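Long-range contacts in 3-keto-5-aminohexanoate cleavage protein (Burkholderia xenovorans LB400, PDB 3E02), which binds zinc and probably cleaves 3-keto-5-aminohexanoate or a related beta-keto acid: residues Ile18-Met23 and Phe133-Pro138; Ile85-Gly90 and Val109-Met114; Phe169-Tyr174 and Phe195-Val200. All coordinates share one frame; numbering follows the deposited sequence. Where two conformers were deposited one is given.

Interaction 1 of 3, residues Ile18-Met23 and Phe133-Pro138; sequences IHTPTM and FDWERP. With EDO (1,2-ethanediol), chain E.
Phe133 meets Pro21 where the loop after the first strand of the TIM barrel, 10-13, packs against the start of helix 136-142. Pro21 CB lies at the edge of the phenyl ring, in its plane, 3.8 Å from Phe133 CE2, and the two side chains cross at about a right angle. The backbone N of Phe133 turns back to donate to Glu136 OE2, which it meets nearly along the C-O bond. Next comes Trp135, whose indole lies obliquely to Pro21 CD, 3.5 Å from Trp135 CZ2, and to the methyl of Thr20; its NE1 is hydrogen-bonded to Asn58 O. Glu136 carries the polar part of the contact. Its aliphatic CG sits over the indole, and the chain, with CD anti to CA (chi2 178°), carries the carboxylate to the turn 20-23. Two donors grip each oxygen: OE2 accepts from Phe133 N and from Thr22 OG1, which also receives a hydrogen bond from Lys132 N. The buried charge is thus spread over four bonds, which should favour the ionised form. At OE1, Thr22 N approaches on the syn side at 2.9 Å, while Thr20 OG1 uses the anti lone pair of Glu136 OE1 at 2.8 Å.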
ATOM      1  N   ILE A  18      21.626  18.249 -14.644  1.00 34.96           N
ATOM      2  CA  ILE A  18      20.733  19.017 -13.740  0.50 35.24           C
ATOM      3  C   ILE A  18      21.509  19.998 -12.871  1.00 35.05           C
ATOM      4  O   ILE A  18      21.106  21.156 -12.703  1.00 36.13           O
ATOM      5  CB  ILE A  18      19.928  18.058 -12.786  0.50 34.80           C
ATOM      6  CG1 ILE A  18      19.070  17.075 -13.588  0.50 38.10           C
ATOM      7  CG2 ILE A  18      19.071  18.821 -11.772  0.50 36.38           C
ATOM      8  CD1 ILE A  18      18.290  17.696 -14.757  0.50 38.30           C
ATOM      9  N   HIS A  19      22.602  19.504 -12.281  1.00 33.44           N
ATOM     10  CA  HIS A  19      23.465  20.352 -11.445  1.00 33.03           C
ATOM     11  C   HIS A  19      24.329  21.199 -12.361  1.00 32.84           C
ATOM     12  O   HIS A  19      24.665  20.780 -13.471  1.00 31.78           O
ATOM     13  CB  HIS A  19      24.326  19.533 -10.487  1.00 32.35           C
ATOM     14  CG  HIS A  19      23.516  18.751  -9.504  1.00 32.98           C
ATOM     15  ND1 HIS A  19      23.706  17.405  -9.289  1.00 33.69           N
ATOM     16  CD2 HIS A  19      22.474  19.114  -8.720  1.00 37.47           C
ATOM     17  CE1 HIS A  19      22.842  16.982  -8.386  1.00 37.79           C
ATOM     18  NE2 HIS A  19      22.083  17.997  -8.022  1.00 34.87           N
ATOM     19  N   THR A  20      24.658  22.407 -11.918  1.00 32.56           N
ATOM     20  CA  THR A  20      25.441  23.348 -12.718  1.00 32.34           C
ATOM     21  C   THR A  20      26.734  23.694 -11.956  1.00 32.26           C
ATOM     22  O   THR A  20      26.796  23.456 -10.747  1.00 32.48           O
ATOM     23  CB  THR A  20      24.614  24.592 -13.098  1.00 32.34           C
ATOM     24  OG1 THR A  20      24.376  25.390 -11.937  1.00 32.97           O
ATOM     25  CG2 THR A  20      23.265  24.193 -13.754  1.00 29.38           C
ATOM     26  N   PRO A  21      27.779  24.199 -12.662  1.00 32.49           N
ATOM     27  CA  PRO A  21      29.086  24.490 -12.018  1.00 32.65           C
ATOM     28  C   PRO A  21      29.079  25.354 -10.758  1.00 32.38           C
ATOM     29  O   PRO A  21      29.883  25.121  -9.842  1.00 32.94           O
ATOM     30  CB  PRO A  21      29.867  25.182 -13.130  1.00 32.10           C
ATOM     31  CG  PRO A  21      29.310  24.536 -14.384  1.00 33.35           C
ATOM     32  CD  PRO A  21      27.845  24.463 -14.119  1.00 33.93           C
ATOM     33  N   THR A  22      28.195  26.346 -10.727  1.00 31.01           N
ATOM     34  CA  THR A  22      28.023  27.216  -9.559  1.00 31.24           C
ATOM     35  C   THR A  22      27.699  26.435  -8.272  1.00 31.93           C
ATOM     36  O   THR A  22      28.108  26.831  -7.182  1.00 32.06           O
ATOM     37  CB  THR A  22      26.887  28.252  -9.798  1.00 31.28           C
ATOM     38  OG1 THR A  22      27.293  29.157 -10.830  1.00 31.61           O
ATOM     39  CG2 THR A  22      26.538  29.051  -8.496  1.00 29.38           C
HETATM   40  N   MSE A  23      27.013  25.315  -8.425  1.00 31.39           N
HETATM   41  CA  MSE A  23      26.510  24.529  -7.294  1.00 32.07           C
HETATM   42  C   MSE A  23      27.549  23.740  -6.520  1.00 32.71           C
HETATM   43  O   MSE A  23      27.336  23.424  -5.350  1.00 33.02           O
HETATM   44  CB  MSE A  23      25.401  23.597  -7.765  1.00 31.19           C
HETATM   45  CG  MSE A  23      24.292  24.344  -8.503  1.00 31.45           C
HETATM   46 SE   MSE A  23      22.831  23.223  -8.899  0.75 32.72          SE
HETATM   47  CE  MSE A  23      21.818  24.567  -9.787  1.00 33.82           C
ATOM     48  N   PHE A 133      28.682  31.191 -14.727  1.00 30.90           N
ATOM     49  CA  PHE A 133      28.495  31.287 -16.185  1.00 31.92           C
ATOM     50  C   PHE A 133      27.092  31.781 -16.539  1.00 32.31           C
ATOM     51  O   PHE A 133      26.117  31.468 -15.836  1.00 32.75           O
ATOM     52  CB  PHE A 133      28.751  29.932 -16.848  1.00 32.24           C
ATOM     53  CG  PHE A 133      30.115  29.362 -16.562  1.00 31.24           C
ATOM     54  CD1 PHE A 133      31.248  29.901 -17.176  1.00 33.42           C
ATOM     55  CD2 PHE A 133      30.269  28.277 -15.692  1.00 32.56           C
ATOM     56  CE1 PHE A 133      32.519  29.376 -16.920  1.00 33.71           C
ATOM     57  CE2 PHE A 133      31.545  27.732 -15.439  1.00 31.18           C
ATOM     58  CZ  PHE A 133      32.665  28.289 -16.045  1.00 34.46           C
ATOM     59  N   ASP A 134      27.012  32.515 -17.655  1.00 32.11           N
ATOM     60  CA  ASP A 134      25.779  33.137 -18.147  1.00 34.12           C
ATOM     61  C   ASP A 134      24.659  32.170 -18.452  1.00 33.01           C
ATOM     62  O   ASP A 134      23.510  32.550 -18.329  1.00 32.52           O
ATOM     63  CB  ASP A 134      26.018  33.928 -19.449  1.00 34.58           C
ATOM     64  CG  ASP A 134      26.835  35.164 -19.254  1.00 42.06           C
ATOM     65  OD1 ASP A 134      27.067  35.582 -18.092  1.00 44.38           O
ATOM     66  OD2 ASP A 134      27.241  35.727 -20.294  1.00 43.23           O
ATOM     67  N   TRP A 135      24.998  30.962 -18.893  1.00 32.55           N
ATOM     68  CA  TRP A 135      23.985  29.950 -19.250  1.00 32.60           C
ATOM     69  C   TRP A 135      23.213  29.321 -18.098  1.00 32.27           C
ATOM     70  O   TRP A 135      22.112  28.806 -18.318  1.00 32.76           O
ATOM     71  CB  TRP A 135      24.614  28.808 -20.077  1.00 32.56           C
ATOM     72  CG  TRP A 135      25.538  27.918 -19.311  1.00 30.41           C
ATOM     73  CD1 TRP A 135      26.873  28.070 -19.175  1.00 32.36           C
ATOM     74  CD2 TRP A 135      25.189  26.739 -18.575  1.00 29.29           C
ATOM     75  NE1 TRP A 135      27.388  27.076 -18.407  1.00 31.61           N
ATOM     76  CE2 TRP A 135      26.380  26.234 -18.021  1.00 31.29           C
ATOM     77  CE3 TRP A 135      23.983  26.051 -18.343  1.00 31.49           C
ATOM     78  CZ2 TRP A 135      26.410  25.081 -17.239  1.00 31.00           C
ATOM     79  CZ3 TRP A 135      24.006  24.904 -17.577  1.00 30.70           C
ATOM     80  CH2 TRP A 135      25.215  24.423 -17.033  1.00 31.99           C
ATOM     81  N   GLU A 136      23.756  29.380 -16.882  1.00 32.54           N
ATOM     82  CA  GLU A 136      23.207  28.621 -15.751  1.00 32.14           C
ATOM     83  C   GLU A 136      21.849  29.082 -15.266  1.00 33.62           C
ATOM     84  O   GLU A 136      20.921  28.270 -15.197  1.00 32.61           O
ATOM     85  CB  GLU A 136      24.197  28.569 -14.577  1.00 32.38           C
ATOM     86  CG  GLU A 136      25.541  27.965 -14.909  1.00 31.33           C
ATOM     87  CD  GLU A 136      26.460  27.997 -13.713  1.00 31.27           C
ATOM     88  OE1 GLU A 136      26.282  27.175 -12.808  1.00 31.62           O
ATOM     89  OE2 GLU A 136      27.340  28.866 -13.668  1.00 31.16           O
ATOM     90  N   ARG A 137      21.700  30.371 -14.964  1.00 34.15           N
ATOM     91  CA  ARG A 137      20.401  30.855 -14.476  1.00 36.27           C
ATOM     92  C   ARG A 137      19.260  30.676 -15.513  1.00 35.75           C
ATOM     93  O   ARG A 137      18.201  30.173 -15.138  1.00 36.22           O
ATOM     94  CB  ARG A 137      20.463  32.281 -13.929  1.00 36.01           C
ATOM     95  CG  ARG A 137      19.267  32.607 -13.042  1.00 40.53           C
ATOM     96  CD  ARG A 137      19.158  34.085 -12.660  1.00 41.81           C
ATOM     97  NE  ARG A 137      20.087  34.545 -11.623  1.00 49.49           N
ATOM     98  CZ  ARG A 137      20.028  34.212 -10.324  1.00 53.10           C
ATOM     99  NH1 ARG A 137      19.099  33.377  -9.849  1.00 54.29           N
ATOM    100  NH2 ARG A 137      20.933  34.712  -9.476  1.00 52.43           N
ATOM    101  N   PRO A 138      19.463  31.079 -16.784  1.00 35.35           N
ATOM    102  CA  PRO A 138      18.427  30.865 -17.813  1.00 35.86           C
ATOM    103  C   PRO A 138      18.057  29.388 -18.025  1.00 34.62           C
ATOM    104  O   PRO A 138      16.887  29.085 -18.234  1.00 34.45           O
ATOM    105  CB  PRO A 138      19.051  31.463 -19.077  1.00 36.21           C
ATOM    106  CG  PRO A 138      20.073  32.379 -18.606  1.00 37.57           C
ATOM    107  CD  PRO A 138      20.608  31.828 -17.348  1.00 36.91           C
TER
HETATM  108  C1  EDO E 314      24.880  36.438 -12.046  1.00 47.73           C
HETATM  109  O1  EDO E 314      25.960  36.213 -11.155  1.00 44.53           O
HETATM  110  C2  EDO E 314      23.602  35.942 -11.396  1.00 48.80           C
HETATM  111  O2  EDO E 314      22.664  35.622 -12.424  1.00 51.95           O

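Interaction 2 of 3, residues Ile85-Gly90 and Val109-Met114; sequences ITTGGG and VASMNM
Ile85 and Ala110 face each other as a parallel beta bridge. Ile85 N donates to Val109 O at 3.1 Å, and Ile85 O receives Ser111 N at 2.9 Å. The same carbonyl oxygen lies 3.2 Å from Ala110 CA, a CA-H...O contact. Beyond this pair the strand 82-85 ends, and side chains take over the link. Ser111 OG, held between its own backbone N and carbonyl carbon (chi1 64°), accepts from Thr87 N at 3.1 Å. In return, Thr87 OG1 donates to Ser111 O over a short 2.6 Å, approaching from above the carbonyl plane. The two residues are therefore joined by a pair of bonds, each pairing a hydroxyl with a backbone group, while the methyl of Thr87 packs on Ala110 CB. Farther along, Asn113 ND2 touches Gly88 CA.

Outside this shell, a water donates to Thr87 OG1 and accepts from Asn113 N and, more weakly, from Asn113 ND2; Tyr174 OH is hydrogen-bonded to Asn113 OD1. The turn itself is shaped by Thr86, whose OG1 accepts from both Gly88 N and Gly89 N, the latter at 2.9 Å with a nearly straight N-H...O angle of 172°. This is an ST turn and ST motif. Thr86 also packs on His50 and His52, which bind the zinc together with Glu259, and its side chain lies about 4 Å from the zinc ion at the nearest atoms. Placing the site at the C-terminal ends of parallel strands and in the loops that follow is the hallmark of TIM-barrel enzymes; here it holds the zinc.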
ATOM      1  N   ILE A  85      25.355   5.099 -21.528  1.00 33.34           N
ATOM      2  CA  ILE A  85      25.250   6.399 -22.201  0.50 33.91           C
ATOM      3  C   ILE A  85      23.834   6.974 -22.098  1.00 34.99           C
ATOM      4  O   ILE A  85      22.830   6.282 -22.377  1.00 35.02           O
ATOM      5  CB  ILE A  85      25.640   6.312 -23.714  0.50 33.98           C
ATOM      6  CG1 ILE A  85      27.005   5.629 -23.909  0.50 34.37           C
ATOM      7  CG2 ILE A  85      25.641   7.710 -24.365  0.50 33.77           C
ATOM      8  CD1 ILE A  85      28.168   6.277 -23.158  0.50 31.49           C
ATOM      9  N   THR A  86      23.752   8.249 -21.714  1.00 35.64           N
ATOM     10  CA  THR A  86      22.478   8.920 -21.610  1.00 34.55           C
ATOM     11  C   THR A  86      21.873   9.168 -22.998  1.00 34.96           C
ATOM     12  O   THR A  86      22.592   9.438 -23.970  1.00 34.04           O
ATOM     13  CB  THR A  86      22.576  10.291 -20.882  1.00 35.53           C
ATOM     14  OG1 THR A  86      21.261  10.844 -20.754  1.00 35.42           O
ATOM     15  CG2 THR A  86      23.470  11.281 -21.638  1.00 32.69           C
ATOM     16  N   THR A  87      20.563   8.973 -23.085  1.00 34.87           N
ATOM     17  CA  THR A  87      19.779   9.404 -24.239  1.00 36.62           C
ATOM     18  C   THR A  87      18.824  10.524 -23.768  1.00 37.99           C
ATOM     19  O   THR A  87      17.931  10.886 -24.508  1.00 38.28           O
ATOM     20  CB  THR A  87      18.992   8.268 -24.897  1.00 36.09           C
ATOM     21  OG1 THR A  87      17.970   7.826 -24.011  1.00 33.48           O
ATOM     22  CG2 THR A  87      19.908   7.105 -25.281  1.00 35.51           C
ATOM     23  N   GLY A  88      19.016  11.021 -22.536  1.00 39.54           N
ATOM     24  CA  GLY A  88      18.271  12.139 -21.953  1.00 40.36           C
ATOM     25  C   GLY A  88      19.070  13.395 -22.261  1.00 41.85           C
ATOM     26  O   GLY A  88      18.542  14.352 -22.821  1.00 43.60           O
ATOM     27  N   GLY A  89      20.354  13.371 -21.913  1.00 42.43           N
ATOM     28  CA  GLY A  89      21.260  14.475 -22.170  1.00 43.89           C
ATOM     29  C   GLY A  89      20.874  15.729 -21.401  1.00 44.97           C
ATOM     30  O   GLY A  89      20.408  15.655 -20.248  1.00 44.45           O
ATOM     31  N   GLY A  90      21.122  16.874 -22.033  1.00 45.39           N
ATOM     32  CA  GLY A  90      20.770  18.175 -21.503  1.00 46.22           C
ATOM     33  C   GLY A  90      19.319  18.544 -21.766  1.00 46.98           C
ATOM     34  O   GLY A  90      18.759  18.239 -22.847  1.00 46.40           O
ATOM     35  N   VAL A 109      24.978  -0.457 -22.702  1.00 31.23           N
ATOM     36  CA  VAL A 109      23.796   0.073 -22.046  1.00 32.62           C
ATOM     37  C   VAL A 109      23.555   1.549 -22.398  1.00 32.66           C
ATOM     38  O   VAL A 109      24.497   2.313 -22.593  1.00 33.26           O
ATOM     39  CB  VAL A 109      23.882  -0.094 -20.494  1.00 33.11           C
ATOM     40  CG1 VAL A 109      22.634   0.473 -19.801  1.00 32.07           C
ATOM     41  CG2 VAL A 109      24.089  -1.575 -20.114  1.00 31.72           C
ATOM     42  N   ALA A 110      22.282   1.902 -22.562  1.00 32.35           N
ATOM     43  CA  ALA A 110      21.858   3.292 -22.741  1.00 33.36           C
ATOM     44  C   ALA A 110      20.656   3.545 -21.857  1.00 33.60           C
ATOM     45  O   ALA A 110      19.850   2.632 -21.641  1.00 33.59           O
ATOM     46  CB  ALA A 110      21.516   3.590 -24.208  1.00 33.23           C
ATOM     47  N   SER A 111      20.519   4.769 -21.351  1.00 34.68           N
ATOM     48  CA  SER A 111      19.340   5.125 -20.558  1.00 36.09           C
ATOM     49  C   SER A 111      18.166   5.286 -21.528  1.00 37.13           C
ATOM     50  O   SER A 111      18.373   5.579 -22.709  1.00 37.07           O
ATOM     51  CB  SER A 111      19.561   6.385 -19.705  1.00 36.59           C
ATOM     52  OG  SER A 111      19.776   7.522 -20.498  1.00 40.65           O
HETATM   53  N   MSE A 112      16.953   5.043 -21.039  1.00 37.61           N
HETATM   54  CA  MSE A 112      15.737   5.148 -21.852  1.00 37.90           C
HETATM   55  C   MSE A 112      14.636   5.699 -20.961  1.00 36.96           C
HETATM   56  O   MSE A 112      14.111   4.992 -20.117  1.00 36.99           O
HETATM   57  CB  MSE A 112      15.383   3.763 -22.424  1.00 37.98           C
HETATM   58  CG  MSE A 112      14.130   3.640 -23.290  1.00 40.43           C
HETATM   59 SE   MSE A 112      14.165   4.720 -24.886  0.75 44.33          SE
HETATM   60  CE  MSE A 112      15.908   4.146 -25.702  1.00 40.63           C
ATOM     61  N   ASN A 113      14.306   6.972 -21.149  1.00 37.37           N
ATOM     62  CA  ASN A 113      13.292   7.650 -20.342  1.00 36.83           C
ATOM     63  C   ASN A 113      11.909   7.180 -20.797  1.00 36.28           C
ATOM     64  O   ASN A 113      11.594   7.272 -21.986  1.00 35.60           O
ATOM     65  CB  ASN A 113      13.500   9.145 -20.442  1.00 39.13           C
ATOM     66  CG  ASN A 113      14.849   9.561 -19.863  1.00 41.74           C
ATOM     67  OD1 ASN A 113      15.075   9.410 -18.674  1.00 40.86           O
ATOM     68  ND2 ASN A 113      15.768  10.023 -20.723  1.00 47.89           N
HETATM   69  N   MSE A 114      11.116   6.657 -19.851  1.00 36.10           N
HETATM   70  CA  MSE A 114       9.837   5.973 -20.173  1.00 35.63           C
HETATM   71  C   MSE A 114       8.551   6.796 -20.243  1.00 35.00           C
HETATM   72  O   MSE A 114       7.463   6.238 -20.359  1.00 36.30           O
HETATM   73  CB  MSE A 114       9.673   4.735 -19.274  1.00 34.25           C
HETATM   74  CG  MSE A 114      10.645   3.609 -19.596  1.00 34.77           C
HETATM   75 SE   MSE A 114      10.620   3.088 -21.473  0.75 35.63          SE
HETATM   76  CE  MSE A 114       8.827   2.779 -21.677  1.00 36.88           C
TER
HETATM   77  O   HOH W   1      19.776  10.266 -18.510  1.00 27.28           O
HETATM   78  O   HOH W   2      15.595   8.770 -23.171  1.00 24.96           O

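Interaction 3 of 3, residues Phe169-Tyr174 and Phe195-Val200; sequences FEFECY and FFLQCV. With EDO (1,2-ethanediol), chain D.
Tyr174 and Val200 run side by side, the valine lying over one face of the phenol: Val200 CB sits 4.1 Å from the Tyr174 ring centroid in a CH-pi contact. With Val200 CG1 anti to the backbone N (chi1 -177°), that methyl comes within 3.5 Å of Tyr174 CE2. The phenol hydroxyl is hydrogen-bonded to Asn113 OD1. On the face bearing Glu170, Glu172 and Gln198, the Gln198 amide stands almost perpendicular to the Glu170 carboxylate, with planes 89° apart, and NE2 makes a weak bond to OE2. Asn84 binds the other oxygen of Glu170. Glu172 instead runs alongside Gln198, its OE1 3.2 Å from Gln198 CG, and Glu170 CG rests at the edge of the Phe196 ring. On the opposite face Phe171 CE2 approaches the edge of the Phe195 ring and packs 3.9 Å from Phe195 CB. Parallel ladder bonds fix this register; the straightest is Cys173 N to Gln198 O, 2.8 Å at 177°. Helix 176-187 links these two strands in a beta-alpha-beta unit and covers the face of Phe171, Cys173 and Leu197, while strands 109-113 and 229-235 flank the pair in the barrel wall.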
ATOM      1  N   PHE A 169      18.736  -1.578 -22.232  1.00 35.54           N
ATOM      2  CA  PHE A 169      18.318  -0.306 -21.652  1.00 36.76           C
ATOM      3  C   PHE A 169      18.135  -0.243 -20.159  1.00 36.95           C
ATOM      4  O   PHE A 169      17.731  -1.219 -19.531  1.00 38.19           O
ATOM      5  CB  PHE A 169      17.009   0.170 -22.296  1.00 37.90           C
ATOM      6  CG  PHE A 169      17.096   0.296 -23.784  1.00 39.08           C
ATOM      7  CD1 PHE A 169      17.952   1.247 -24.361  1.00 38.75           C
ATOM      8  CD2 PHE A 169      16.342  -0.526 -24.615  1.00 40.62           C
ATOM      9  CE1 PHE A 169      18.062   1.360 -25.757  1.00 39.46           C
ATOM     10  CE2 PHE A 169      16.445  -0.419 -26.016  1.00 41.82           C
ATOM     11  CZ  PHE A 169      17.305   0.522 -26.586  1.00 38.69           C
ATOM     12  N   GLU A 170      18.496   0.923 -19.622  1.00 36.57           N
ATOM     13  CA  GLU A 170      18.250   1.296 -18.229  0.50 36.77           C
ATOM     14  C   GLU A 170      16.943   2.091 -18.398  1.00 37.26           C
ATOM     15  O   GLU A 170      16.978   3.239 -18.843  1.00 37.68           O
ATOM     16  CB  GLU A 170      19.395   2.165 -17.664  0.50 36.85           C
ATOM     17  CG  GLU A 170      19.252   2.683 -16.190  0.50 37.20           C
ATOM     18  CD  GLU A 170      20.172   3.884 -15.839  0.50 37.31           C
ATOM     19  OE1 GLU A 170      20.788   4.492 -16.737  0.50 36.41           O
ATOM     20  OE2 GLU A 170      20.256   4.275 -14.651  0.50 42.76           O
ATOM     21  N   PHE A 171      15.806   1.472 -18.075  1.00 37.32           N
ATOM     22  CA  PHE A 171      14.490   2.119 -18.225  1.00 35.87           C
ATOM     23  C   PHE A 171      14.247   3.092 -17.072  1.00 36.13           C
ATOM     24  O   PHE A 171      14.030   2.647 -15.934  1.00 36.57           O
ATOM     25  CB  PHE A 171      13.374   1.068 -18.293  1.00 34.79           C
ATOM     26  CG  PHE A 171      13.520   0.092 -19.424  1.00 34.34           C
ATOM     27  CD1 PHE A 171      13.307   0.501 -20.736  1.00 34.55           C
ATOM     28  CD2 PHE A 171      13.852  -1.246 -19.183  1.00 33.52           C
ATOM     29  CE1 PHE A 171      13.439  -0.399 -21.805  1.00 34.07           C
ATOM     30  CE2 PHE A 171      13.977  -2.162 -20.238  1.00 32.91           C
ATOM     31  CZ  PHE A 171      13.773  -1.736 -21.557  1.00 34.56           C
ATOM     32  N   GLU A 172      14.283   4.396 -17.355  1.00 34.68           N
ATOM     33  CA  GLU A 172      14.106   5.427 -16.313  1.00 35.20           C
ATOM     34  C   GLU A 172      12.622   5.696 -16.150  1.00 34.56           C
ATOM     35  O   GLU A 172      11.986   6.197 -17.069  1.00 35.08           O
ATOM     36  CB  GLU A 172      14.798   6.754 -16.627  1.00 36.36           C
ATOM     37  CG  GLU A 172      16.155   6.681 -17.257  1.00 42.58           C
ATOM     38  CD  GLU A 172      17.151   5.876 -16.484  1.00 52.80           C
ATOM     39  OE1 GLU A 172      17.039   5.750 -15.255  1.00 57.06           O
ATOM     40  OE2 GLU A 172      18.081   5.392 -17.132  1.00 56.93           O
ATOM     41  N   CYS A 173      12.091   5.366 -14.976  1.00 34.57           N
ATOM     42  CA  CYS A 173      10.674   5.485 -14.657  1.00 34.78           C
ATOM     43  C   CYS A 173      10.514   6.515 -13.537  1.00 34.44           C
ATOM     44  O   CYS A 173      10.882   6.249 -12.401  1.00 34.02           O
ATOM     45  CB  CYS A 173      10.155   4.107 -14.241  1.00 34.13           C
ATOM     46  SG  CYS A 173      10.298   2.843 -15.562  1.00 37.10           S
ATOM     47  N   TYR A 174       9.998   7.694 -13.885  1.00 34.34           N
ATOM     48  CA  TYR A 174       9.803   8.832 -12.969  1.00 34.71           C
ATOM     49  C   TYR A 174       8.432   8.864 -12.296  1.00 34.78           C
ATOM     50  O   TYR A 174       8.179   9.740 -11.486  1.00 36.35           O
ATOM     51  CB  TYR A 174       9.963  10.161 -13.718  1.00 34.66           C
ATOM     52  CG  TYR A 174      11.317  10.392 -14.301  1.00 36.12           C
ATOM     53  CD1 TYR A 174      11.686   9.785 -15.502  1.00 40.22           C
ATOM     54  CD2 TYR A 174      12.240  11.241 -13.682  1.00 37.73           C
ATOM     55  CE1 TYR A 174      12.940   9.978 -16.061  1.00 36.36           C
ATOM     56  CE2 TYR A 174      13.517  11.456 -14.251  1.00 39.68           C
ATOM     57  CZ  TYR A 174      13.844  10.820 -15.448  1.00 42.17           C
ATOM     58  OH  TYR A 174      15.066  11.002 -16.047  1.00 44.89           O
ATOM     59  N   PHE A 195      14.403  -6.762 -17.721  1.00 40.17           N
ATOM     60  CA  PHE A 195      14.177  -5.326 -17.807  1.00 39.81           C
ATOM     61  C   PHE A 195      14.838  -4.694 -16.609  1.00 40.30           C
ATOM     62  O   PHE A 195      14.506  -5.037 -15.484  1.00 41.56           O
ATOM     63  CB  PHE A 195      12.687  -4.988 -17.821  1.00 40.34           C
ATOM     64  CG  PHE A 195      11.912  -5.817 -18.798  1.00 38.59           C
ATOM     65  CD1 PHE A 195      12.187  -5.718 -20.161  1.00 39.85           C
ATOM     66  CD2 PHE A 195      10.957  -6.737 -18.360  1.00 38.19           C
ATOM     67  CE1 PHE A 195      11.497  -6.504 -21.092  1.00 40.74           C
ATOM     68  CE2 PHE A 195      10.256  -7.539 -19.286  1.00 37.69           C
ATOM     69  CZ  PHE A 195      10.529  -7.421 -20.649  1.00 38.40           C
ATOM     70  N   PHE A 196      15.774  -3.787 -16.846  1.00 38.88           N
ATOM     71  CA  PHE A 196      16.456  -3.083 -15.766  1.00 38.08           C
ATOM     72  C   PHE A 196      15.660  -1.791 -15.554  1.00 38.50           C
ATOM     73  O   PHE A 196      15.815  -0.841 -16.335  1.00 38.73           O
ATOM     74  CB  PHE A 196      17.922  -2.847 -16.130  1.00 37.88           C
ATOM     75  CG  PHE A 196      18.752  -2.359 -14.981  1.00 39.24           C
ATOM     76  CD1 PHE A 196      19.021  -3.196 -13.905  1.00 37.52           C
ATOM     77  CD2 PHE A 196      19.270  -1.071 -14.965  1.00 42.34           C
ATOM     78  CE1 PHE A 196      19.790  -2.750 -12.826  1.00 37.71           C
ATOM     79  CE2 PHE A 196      20.046  -0.624 -13.887  1.00 40.51           C
ATOM     80  CZ  PHE A 196      20.299  -1.472 -12.824  1.00 38.19           C
ATOM     81  N   LEU A 197      14.786  -1.808 -14.535  1.00 39.12           N
ATOM     82  CA  LEU A 197      13.897  -0.691 -14.186  0.50 39.87           C
ATOM     83  C   LEU A 197      14.535   0.217 -13.158  1.00 40.92           C
ATOM     84  O   LEU A 197      14.779  -0.225 -12.026  1.00 43.78           O
ATOM     85  CB  LEU A 197      12.572  -1.189 -13.570  0.50 41.11           C
ATOM     86  CG  LEU A 197      11.634  -2.126 -14.293  0.50 39.66           C
ATOM     87  CD1 LEU A 197      10.348  -2.271 -13.486  0.50 39.06           C
ATOM     88  CD2 LEU A 197      11.332  -1.583 -15.652  0.50 42.60           C
ATOM     89  N   GLN A 198      14.779   1.474 -13.532  1.00 38.76           N
ATOM     90  CA  GLN A 198      15.362   2.478 -12.649  0.50 38.61           C
ATOM     91  C   GLN A 198      14.245   3.456 -12.224  1.00 39.46           C
ATOM     92  O   GLN A 198      13.823   4.301 -13.033  1.00 40.46           O
ATOM     93  CB  GLN A 198      16.489   3.216 -13.384  0.50 38.33           C
ATOM     94  CG  GLN A 198      17.332   4.189 -12.527  0.50 39.77           C
ATOM     95  CD  GLN A 198      18.280   3.476 -11.604  0.50 37.65           C
ATOM     96  OE1 GLN A 198      18.153   3.543 -10.399  0.50 39.39           O
ATOM     97  NE2 GLN A 198      19.214   2.747 -12.174  0.50 42.19           N
ATOM     98  N   CYS A 199      13.779   3.346 -10.977  1.00 37.76           N
ATOM     99  CA  CYS A 199      12.747   4.243 -10.449  1.00 37.05           C
ATOM    100  C   CYS A 199      13.432   5.512  -9.937  1.00 36.34           C
ATOM    101  O   CYS A 199      14.408   5.428  -9.189  1.00 36.71           O
ATOM    102  CB  CYS A 199      11.937   3.563  -9.369  1.00 36.36           C
ATOM    103  SG  CYS A 199      11.071   2.108 -10.030  1.00 40.48           S
ATOM    104  N   VAL A 200      12.898   6.671 -10.321  1.00 34.96           N
ATOM    105  CA  VAL A 200      13.505   7.981 -10.058  1.00 35.22           C
ATOM    106  C   VAL A 200      12.606   8.820  -9.171  1.00 34.98           C
ATOM    107  O   VAL A 200      11.484   9.159  -9.569  1.00 34.75           O
ATOM    108  CB  VAL A 200      13.756   8.726 -11.389  1.00 35.29           C
ATOM    109  CG1 VAL A 200      14.443  10.048 -11.139  1.00 35.87           C
ATOM    110  CG2 VAL A 200      14.577   7.850 -12.355  1.00 35.18           C
TER
HETATM  111  C1  EDO D 313      18.831  13.034 -12.227  1.00 45.85           C
HETATM  112  O1  EDO D 313      18.837  13.112 -10.796  1.00 38.40           O
HETATM  113  C2  EDO D 313      17.517  12.412 -12.690  1.00 46.76           C
HETATM  114  O2  EDO D 313      17.334  12.629 -14.095  1.00 48.83           O
HETATM  115  O   HOH W   3      16.928  -3.881 -19.502  1.00 25.62           O

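How the interactions relate
All three contacts belong to the one TIM-barrel domain. Interactions 2 and 3 are neighbours in the barrel sheet, with centres 10 Å apart: strands 82-85, 109-113, 168-173 and 195-201 follow one another there, and probable backbone hydrogen bonds join Met112 to Glu170 and Glu172. Interaction 1 lies outside this wall, its centre about 21 Å from that of interaction 2 and 27 Å from that of interaction 3. Along the chain, interaction 2 falls between the two segments of interaction 1, and interaction 3 follows both. The strand contacts thus build the wall beside the zinc, whereas interaction 1 ties a peripheral loop to helix 136-142.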